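Local structure of bacteriophage virulence determinant (6GGR) at residues Q98-H101 / Q105-L108. The protein is a zinc-binding virulence determinant of the PipA family, probably a metalloprotease that acts on host-cell proteins. Residues are numbered along the deposited sequence; the frame is centred on the assembly and turned at random.
Sequences QELH and QRWL
L100 and W107 make the buried, apolar part of this contact. The CD2 methyl of L100 comes up to the edge of the indole, near the ring plane, with L100 CD2 4.0 Å from W107 CD1. The two side chains cross at about a right angle. L100 CD2 also packs against the backbone of segment 105-108, 4.1 Å from R106 CA.

Toward solvent the contact is polar and only partly buried, and no clear hydrogen bond spans it, although its atoms come as close. The Q105 side chain, extended beyond CG, crosses that of E99 at about a right angle: its CB sits 3.5 Å from E99 O, and its amide reaches the backbone of Q98 and E99, with Q105 NE2 3.7 Å from E99 CA. E99 CG lies 3.8 Å from Q105 OE1, and the carboxylate plane is turned 74° from the amide plane. With CG beside its backbone N (chi1 -48°) and the chain extended beyond it, E99 carries its carboxylate past the glutamine; OE1 accepts a hydrogen bond from H174 NE2, and OE2 has a long, weak ion pair with K131. The R106 guanidinium is modelled impossibly close to the carbonyl of L100, so its position there is doubtful.

The contact closes the short connection between helix 86-100 and strand 107-111, an outer strand of a three-stranded mixed sheet. L49 of helix 45-49 touches both L100 and W107, while L172 and A171 of helix 160-173 meet L100 and W107, respectively. That last helix carries H166 and H170, which bind zinc in this protein, although no zinc is bound to this chain here. The W107 side chain lies about 7 Å from that of H170, and W107 also touches I133 of strand 132-135.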
loop_
_atom_site.group_PDB
_atom_site.type_symbol
_atom_site.label_atom_id
_atom_site.label_comp_id
_atom_site.label_asym_id
_atom_site.label_seq_id
_atom_site.Cartn_x
_atom_site.Cartn_y
_atom_site.Cartn_z
ATOM N N GLN B 98 -9.028 26.233 -5.838
ATOM C CA GLN B 98 -7.589 26.403 -5.665
ATOM C C GLN B 98 -6.810 25.982 -6.904
ATOM O O GLN B 98 -5.895 26.696 -7.332
ATOM C CB GLN B 98 -7.097 25.601 -4.458
ATOM C CG GLN B 98 -7.783 25.947 -3.157
ATOM C CD GLN B 98 -7.846 27.441 -2.902
ATOM O OE1 GLN B 98 -8.874 28.079 -3.134
ATOM N NE2 GLN B 98 -6.747 28.007 -2.421
ATOM N N GLU B 99 -7.152 24.835 -7.491
ATOM C CA GLU B 99 -6.286 24.228 -8.496
ATOM C C GLU B 99 -7.073 23.670 -9.675
ATOM O O GLU B 99 -6.746 23.956 -10.831
ATOM C CB GLU B 99 -5.458 23.111 -7.859
ATOM C CG GLU B 99 -4.778 23.503 -6.554
ATOM C CD GLU B 99 -3.947 22.379 -5.969
ATOM O OE1 GLU B 99 -4.500 21.280 -5.752
ATOM O OE2 GLU B 99 -2.739 22.593 -5.728
ATOM N N LEU B 100 -8.127 22.940 -9.390
ATOM C CA LEU B 100 -8.707 22.188 -10.482
ATOM C C LEU B 100 -9.271 23.061 -11.564
ATOM O O LEU B 100 -9.502 22.614 -12.660
ATOM C CB LEU B 100 -9.682 21.021 -10.098
ATOM C CG LEU B 100 -9.108 19.822 -9.334
ATOM C CD1 LEU B 100 -10.209 18.866 -8.920
ATOM C CD2 LEU B 100 -7.994 19.059 -10.085
ATOM N N HIS B 101 -9.600 24.294 -11.241
ATOM C CA HIS B 101 -10.112 25.123 -12.321
ATOM C C HIS B 101 -9.043 25.351 -13.380
ATOM O O HIS B 101 -9.368 25.585 -14.550
ATOM C CB HIS B 101 -10.607 26.456 -11.777
ATOM C CG HIS B 101 -9.518 27.305 -11.206
ATOM N ND1 HIS B 101 -8.681 28.069 -11.991
ATOM C CD2 HIS B 101 -9.111 27.492 -9.929
ATOM C CE1 HIS B 101 -7.815 28.701 -11.221
ATOM N NE2 HIS B 101 -8.054 28.368 -9.965
ATOM N N GLN B 105 -3.272 22.414 -13.670
ATOM C CA GLN B 105 -3.091 21.975 -12.282
ATOM C C GLN B 105 -3.784 20.578 -11.960
ATOM O O GLN B 105 -3.926 20.264 -10.800
ATOM C CB GLN B 105 -3.432 23.075 -11.232
ATOM C CG GLN B 105 -2.476 24.272 -11.179
ATOM C CD GLN B 105 -2.630 25.149 -9.862
ATOM O OE1 GLN B 105 -2.020 24.863 -8.843
ATOM N NE2 GLN B 105 -3.493 26.160 -9.887
ATOM N N ARG B 106 -4.228 19.876 -12.987
ATOM C CA ARG B 106 -4.960 18.593 -12.850
ATOM C C ARG B 106 -4.021 17.377 -12.561
ATOM O O ARG B 106 -2.808 17.523 -12.600
ATOM C CB ARG B 106 -5.940 18.296 -13.994
ATOM C CG ARG B 106 -6.361 19.491 -14.812
ATOM C CD ARG B 106 -7.580 20.213 -14.268
ATOM N NE ARG B 106 -8.567 20.464 -15.313
ATOM C CZ ARG B 106 -9.531 21.365 -15.251
ATOM N NH1 ARG B 106 -9.688 22.138 -14.202
ATOM N NH2 ARG B 106 -10.359 21.465 -16.249
ATOM N N TRP B 107 -4.593 16.210 -12.259
ATOM C CA TRP B 107 -3.798 15.035 -11.807
ATOM C C TRP B 107 -3.680 14.037 -12.918
ATOM O O TRP B 107 -4.520 13.966 -13.777
ATOM C CB TRP B 107 -4.419 14.343 -10.547
ATOM C CG TRP B 107 -4.470 15.200 -9.336
ATOM C CD1 TRP B 107 -5.261 16.250 -9.134
ATOM C CD2 TRP B 107 -3.712 15.042 -8.143
ATOM N NE1 TRP B 107 -5.041 16.779 -7.917
ATOM C CE2 TRP B 107 -4.088 16.049 -7.283
ATOM C CE3 TRP B 107 -2.742 14.133 -7.735
ATOM C CZ2 TRP B 107 -3.541 16.188 -6.048
ATOM C CZ3 TRP B 107 -2.200 14.275 -6.528
ATOM C CH2 TRP B 107 -2.588 15.285 -5.689
ATOM N N LEU B 108 -2.568 13.314 -12.909
ATOM C CA LEU B 108 -2.416 12.181 -13.812
ATOM C C LEU B 108 -3.123 10.963 -13.235
ATOM O O LEU B 108 -3.011 10.672 -12.040
ATOM C CB LEU B 108 -0.936 11.865 -14.029
ATOM C CG LEU B 108 -0.116 12.863 -14.852
ATOM C CD1 LEU B 108 1.364 12.503 -14.823
ATOM C CD2 LEU B 108 -0.622 12.913 -16.285
#